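Local coordinates for protein esterase E25 (Uncultured bacterium, PDB 4Q05) that probably hydrolyses carboxylic ester bonds, as an esterase of the GTSAG motif subfamily of bacterial hormone-sensitive lipases, at residues A[227-232]-A[352-357]; A[289-294]-A[313-318]. All blocks are in the same frame, centred on the assembly; numbering follows the deposited sequence.

Interactions 1 and 2, their centres about 14 Å apart, lie near the starts of strands 229-235 and 294-299, neighbours in the parallel part of the mixed alpha/beta hydrolase sheet. Interaction 1 lays helix 342-358 against one face of the sheet, whereas interaction 2 ties the loop entering strand 294-299 to helix 305-317 on the other. They meet at a probable backbone hydrogen bond between Leu230 N and Pro293 O (2.8 Å) and where Leu230 CD1 packs on Phe291 CD2 (3.4 Å). Strand 200-205, beside 229-235, leads into the probable nucleophile elbow at Ser206. From side chain to ion, Phe354 is about 13 Å from a bound sodium, Leu315 about 9 Å from a bound sodium.

Interaction 1. Residues A[227-232]-A[352-357]; sequences PGALFL and NAFLLQ
In the alpha/beta hydrolase core, the last helix, 342-358, packs on the sheet beside the start of strand 229-235, and the contact is made chiefly by Ala229 and Phe354. The methyl CB of Ala229 points at the helix and lies 3.7 Å from Phe354 CE2, meeting the aromatic ring obliquely. The same CE2 comes within 4.0 Å of the backbone carbonyl O of Leu230, also from an oblique direction, so one corner of the ring spans two successive strand residues. Phe354 achieves this with CG anti to its backbone N (chi1 -175°), which carries the ring from the helix toward the strand. Leu355 adds a looser touch, its CD2 reaching to 4.3 Å from Ala229 CB. The helix runs nearly antiparallel to the strand, at 159°, with axes 9.3 Å apart, as a helix layered on the sheet of this three-layer fold. The backbones approach most nearly at Ala229 CA and Leu355 CA, 6.9 Å apart. Phe354 also meets Phe295 of strand 294-299 edge-to-face, and the ring of His358 in its own helix, while Leu355 rests on Ala201 of the adjoining strand 200-205.

Interaction 2. Residues A[289-294]-A[313-318]; sequences HGFPPT and IKLRQS
This is a mixed contact, apolar inside and polar at its exposed end around His289, between the C-terminal end of helix 305-317 and the loop entering strand 294-299 together with the strand's first residue. The His289 ring lies over Ser318 in a CH-pi contact: Ser318 CB sits 3.7 Å from the ring centroid, only 5° off the ring normal. His289 ND1 is hydrogen-bonded to Asp287, and NE2 meets a water in the ring plane that also donates to Gln317 O, so both nitrogens help to fix the ring's rotation. A second water accepts from Gly290 N and donates to Ser318 O, 2.8 Å from each, bridging the two backbones. Ser318 OG turns back to donate to Lys314 O (2.7 Å), its chi1 of -58° bringing the hydroxyl to the carbonyl four residues earlier. Deeper in, Leu315 spreads its two methyls over different partners. CD2 lies 3.9 Å from Phe291 CD2 and meets the ring obliquely, while CD1 packs 3.8 Å from Thr294 CG2, the two side chains crossing at about a right angle. Thr294 OG1 donates to Pro292 O (3.0 Å); at chi1 -62° OG1 lies beside the backbone N and CG2 beside the carbonyl carbon, where it meets Leu315. The helix connects strand 294-299 to its parallel neighbour 322-327, one of the beta-alpha-beta crossovers of the alpha/beta hydrolase fold.

Interaction 1. Residues A[227-232]-A[352-357]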
loop_
_atom_site.group_PDB
_atom_site.type_symbol
_atom_site.label_atom_id
_atom_site.label_comp_id
_atom_site.label_asym_id
_atom_site.label_seq_id
_atom_site.Cartn_x
_atom_site.Cartn_y
_atom_site.Cartn_z
ATOM N N PRO A 227 19.319 -15.053 -2.489
ATOM C CA PRO A 227 18.127 -15.786 -2.932
ATOM C C PRO A 227 17.580 -15.189 -4.228
ATOM O O PRO A 227 17.848 -14.022 -4.522
ATOM C CB PRO A 227 17.125 -15.552 -1.789
ATOM C CG PRO A 227 17.948 -15.235 -0.607
ATOM C CD PRO A 227 19.145 -14.479 -1.144
ATOM N N GLY A 228 16.833 -15.981 -4.989
ATOM C CA GLY A 228 16.202 -15.497 -6.201
ATOM C C GLY A 228 15.051 -14.538 -5.931
ATOM O O GLY A 228 14.676 -13.751 -6.797
ATOM N N ALA A 229 14.483 -14.603 -4.733
ATOM C CA ALA A 229 13.347 -13.745 -4.380
ATOM C C ALA A 229 13.184 -13.669 -2.867
ATOM O O ALA A 229 13.573 -14.595 -2.152
ATOM C CB ALA A 229 12.068 -14.280 -5.002
ATOM N N LEU A 230 12.611 -12.570 -2.378
ATOM C CA LEU A 230 12.324 -12.455 -0.954
ATOM C C LEU A 230 10.840 -12.271 -0.770
ATOM O O LEU A 230 10.180 -11.672 -1.615
ATOM C CB LEU A 230 13.018 -11.239 -0.352
ATOM C CG LEU A 230 14.526 -11.144 -0.493
ATOM C CD1 LEU A 230 15.000 -9.930 0.299
ATOM C CD2 LEU A 230 15.200 -12.424 0.001
ATOM N N PHE A 231 10.327 -12.793 0.335
ATOM C CA PHE A 231 8.964 -12.529 0.767
ATOM C C PHE A 231 9.015 -11.797 2.103
ATOM O O PHE A 231 9.593 -12.305 3.069
ATOM C CB PHE A 231 8.214 -13.849 0.931
ATOM C CG PHE A 231 6.859 -13.696 1.532
ATOM C CD1 PHE A 231 5.816 -13.192 0.778
ATOM C CD2 PHE A 231 6.629 -14.038 2.857
ATOM C CE1 PHE A 231 4.552 -13.043 1.332
ATOM C CE2 PHE A 231 5.384 -13.903 3.416
ATOM C CZ PHE A 231 4.336 -13.403 2.654
ATOM N N LEU A 232 8.444 -10.594 2.153
ATOM C CA LEU A 232 8.372 -9.841 3.402
ATOM C C LEU A 232 6.923 -9.496 3.736
ATOM O O LEU A 232 6.371 -8.496 3.247
ATOM C CB LEU A 232 9.194 -8.561 3.310
ATOM C CG LEU A 232 10.665 -8.731 2.934
ATOM C CD1 LEU A 232 11.308 -7.364 2.816
ATOM C CD2 LEU A 232 11.393 -9.571 3.983
ATOM N N ASN A 352 2.932 -17.033 -5.793
ATOM C CA ASN A 352 3.257 -18.097 -6.725
ATOM C C ASN A 352 3.735 -17.551 -8.059
ATOM O O ASN A 352 4.749 -17.997 -8.593
ATOM C CB ASN A 352 2.058 -19.018 -6.939
ATOM C CG ASN A 352 2.307 -20.034 -8.038
ATOM O OD1 ASN A 352 2.859 -21.110 -7.795
ATOM N ND2 ASN A 352 1.918 -19.694 -9.246
ATOM N N ALA A 353 3.004 -16.581 -8.600
ATOM C CA ALA A 353 3.387 -15.979 -9.871
ATOM C C ALA A 353 4.737 -15.280 -9.741
ATOM O O ALA A 353 5.540 -15.268 -10.662
ATOM C CB ALA A 353 2.317 -15.008 -10.358
ATOM N N PHE A 354 4.979 -14.716 -8.571
ATOM C CA PHE A 354 6.192 -13.962 -8.302
ATOM C C PHE A 354 7.389 -14.910 -8.240
ATOM O O PHE A 354 8.453 -14.609 -8.767
ATOM C CB PHE A 354 6.017 -13.208 -6.981
ATOM C CG PHE A 354 7.150 -12.294 -6.643
ATOM C CD1 PHE A 354 7.154 -10.982 -7.086
ATOM C CD2 PHE A 354 8.197 -12.738 -5.845
ATOM C CE1 PHE A 354 8.189 -10.125 -6.757
ATOM C CE2 PHE A 354 9.232 -11.878 -5.498
ATOM C CZ PHE A 354 9.231 -10.573 -5.965
ATOM N N LEU A 355 7.203 -16.061 -7.600
ATOM C CA LEU A 355 8.245 -17.090 -7.548
ATOM C C LEU A 355 8.516 -17.690 -8.931
ATOM O O LEU A 355 9.661 -17.955 -9.287
ATOM C CB LEU A 355 7.860 -18.201 -6.570
ATOM C CG LEU A 355 7.643 -17.802 -5.106
ATOM C CD1 LEU A 355 7.288 -19.024 -4.280
ATOM C CD2 LEU A 355 8.877 -17.103 -4.539
ATOM N N LEU A 356 7.464 -17.918 -9.707
ATOM C CA LEU A 356 7.650 -18.414 -11.073
ATOM C C LEU A 356 8.444 -17.422 -11.915
ATOM O O LEU A 356 9.245 -17.809 -12.757
ATOM C CB LEU A 356 6.310 -18.719 -11.746
ATOM C CG LEU A 356 5.582 -19.947 -11.200
ATOM C CD1 LEU A 356 4.207 -20.072 -11.831
ATOM C CD2 LEU A 356 6.409 -21.202 -11.439
ATOM N N GLN A 357 8.227 -16.135 -11.688
ATOM C CA GLN A 357 8.948 -15.139 -12.478
ATOM C C GLN A 357 10.412 -14.972 -12.080
ATOM O O GLN A 357 11.277 -14.815 -12.942
ATOM C CB GLN A 357 8.249 -13.786 -12.441
ATOM C CG GLN A 357 9.083 -12.689 -13.089
ATOM C CD GLN A 357 8.277 -11.456 -13.451
ATOM O OE1 GLN A 357 8.802 -10.510 -14.046
ATOM N NE2 GLN A 357 7.002 -11.454 -13.090
#

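Interaction 2. Residues A[289-294]-A[313-318]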
loop_
_atom_site.group_PDB
_atom_site.type_symbol
_atom_site.label_atom_id
_atom_site.label_comp_id
_atom_site.label_asym_id
_atom_site.label_seq_id
_atom_site.Cartn_x
_atom_site.Cartn_y
_atom_site.Cartn_z
ATOM N N HIS A 289 20.184 -1.645 -1.307
ATOM C CA HIS A 289 20.669 -1.857 -2.662
ATOM C C HIS A 289 21.128 -3.297 -2.838
ATOM O O HIS A 289 21.691 -3.893 -1.925
ATOM C CB HIS A 289 21.825 -0.911 -3.008
ATOM C CG HIS A 289 21.421 0.523 -3.148
ATOM N ND1 HIS A 289 21.354 1.387 -2.074
ATOM C CD2 HIS A 289 21.080 1.251 -4.240
ATOM C CE1 HIS A 289 20.986 2.583 -2.498
ATOM N NE2 HIS A 289 20.809 2.525 -3.807
ATOM N N GLY A 290 20.892 -3.856 -4.018
ATOM C CA GLY A 290 21.316 -5.216 -4.288
ATOM C C GLY A 290 20.322 -6.271 -3.857
ATOM O O GLY A 290 20.526 -7.455 -4.114
ATOM N N PHE A 291 19.239 -5.868 -3.201
ATOM C CA PHE A 291 18.243 -6.858 -2.784
ATOM C C PHE A 291 17.651 -7.599 -3.980
ATOM O O PHE A 291 17.460 -7.027 -5.048
ATOM C CB PHE A 291 17.133 -6.223 -1.926
ATOM C CG PHE A 291 17.382 -6.325 -0.438
ATOM C CD1 PHE A 291 18.575 -5.876 0.114
ATOM C CD2 PHE A 291 16.428 -6.879 0.401
ATOM C CE1 PHE A 291 18.810 -5.975 1.482
ATOM C CE2 PHE A 291 16.649 -6.977 1.763
ATOM C CZ PHE A 291 17.844 -6.518 2.309
ATOM N N PRO A 292 17.360 -8.889 -3.795
ATOM C CA PRO A 292 16.640 -9.677 -4.792
ATOM C C PRO A 292 15.230 -9.099 -4.951
ATOM O O PRO A 292 14.815 -8.313 -4.104
ATOM C CB PRO A 292 16.528 -11.065 -4.134
ATOM C CG PRO A 292 17.424 -11.043 -2.950
ATOM C CD PRO A 292 17.539 -9.615 -2.528
ATOM N N PRO A 293 14.502 -9.498 -6.001
ATOM C CA PRO A 293 13.103 -9.068 -6.115
ATOM C C PRO A 293 12.352 -9.424 -4.850
ATOM O O PRO A 293 12.488 -10.544 -4.352
ATOM C CB PRO A 293 12.582 -9.901 -7.291
ATOM C CG PRO A 293 13.806 -10.093 -8.159
ATOM C CD PRO A 293 14.947 -10.265 -7.182
ATOM N N THR A 294 11.563 -8.482 -4.351
ATOM C CA THR A 294 10.899 -8.633 -3.066
ATOM C C THR A 294 9.379 -8.447 -3.184
ATOM O O THR A 294 8.892 -7.564 -3.892
ATOM C CB THR A 294 11.492 -7.639 -2.056
ATOM O OG1 THR A 294 12.881 -7.933 -1.882
ATOM C CG2 THR A 294 10.786 -7.709 -0.690
ATOM N N ILE A 313 9.102 1.143 -0.365
ATOM C CA ILE A 313 9.525 2.371 -1.021
ATOM C C ILE A 313 11.043 2.425 -1.033
ATOM O O ILE A 313 11.638 2.755 -2.050
ATOM C CB ILE A 313 8.926 3.630 -0.348
ATOM C CG1 ILE A 313 7.418 3.711 -0.633
ATOM C CG2 ILE A 313 9.609 4.909 -0.861
ATOM C CD1 ILE A 313 7.084 3.762 -2.163
ATOM N N LYS A 314 11.674 2.074 0.086
ATOM C CA LYS A 314 13.138 2.119 0.135
ATOM C C LYS A 314 13.742 1.135 -0.866
ATOM O O LYS A 314 14.741 1.432 -1.524
ATOM C CB LYS A 314 13.680 1.876 1.560
ATOM C CG LYS A 314 15.215 2.093 1.656
ATOM C CD LYS A 314 15.717 2.113 3.100
ATOM C CE LYS A 314 17.212 2.460 3.150
ATOM N NZ LYS A 314 17.711 2.604 4.544
ATOM N N LEU A 315 13.133 -0.035 -0.996
ATOM C CA LEU A 315 13.579 -0.985 -2.018
ATOM C C LEU A 315 13.478 -0.380 -3.415
ATOM O O LEU A 315 14.454 -0.391 -4.182
ATOM C CB LEU A 315 12.773 -2.288 -1.950
ATOM C CG LEU A 315 12.964 -3.091 -0.662
ATOM C CD1 LEU A 315 11.841 -4.078 -0.476
ATOM C CD2 LEU A 315 14.308 -3.811 -0.688
ATOM N N ARG A 316 12.301 0.144 -3.757
ATOM C CA ARG A 316 12.117 0.744 -5.080
ATOM C C ARG A 316 13.126 1.860 -5.333
ATOM O O ARG A 316 13.708 1.951 -6.406
ATOM C CB ARG A 316 10.693 1.274 -5.254
ATOM C CG ARG A 316 9.610 0.191 -5.195
ATOM C CD ARG A 316 9.711 -0.865 -6.310
ATOM N NE ARG A 316 9.492 -0.336 -7.654
ATOM C CZ ARG A 316 8.489 -0.689 -8.466
ATOM N NH1 ARG A 316 7.580 -1.580 -8.092
ATOM N NH2 ARG A 316 8.391 -0.148 -9.674
ATOM N N GLN A 317 13.329 2.703 -4.334
ATOM C CA GLN A 317 14.281 3.800 -4.446
ATOM C C GLN A 317 15.710 3.286 -4.587
ATOM O O GLN A 317 16.595 4.007 -5.038
ATOM C CB GLN A 317 14.142 4.752 -3.252
ATOM C CG GLN A 317 12.870 5.592 -3.327
ATOM C CD GLN A 317 12.626 6.423 -2.083
ATOM O OE1 GLN A 317 13.334 6.304 -1.095
ATOM N NE2 GLN A 317 11.597 7.248 -2.120
ATOM N N SER A 318 15.924 2.025 -4.229
ATOM C CA SER A 318 17.263 1.451 -4.268
ATOM C C SER A 318 17.405 0.554 -5.482
ATOM O O SER A 318 18.350 -0.230 -5.591
ATOM C CB SER A 318 17.563 0.677 -2.979
ATOM O OG SER A 318 17.423 1.526 -1.855
HETATM O O HOH W 1 19.671 4.696 -5.147
HETATM O O HOH W 2 19.602 -2.668 -6.198
#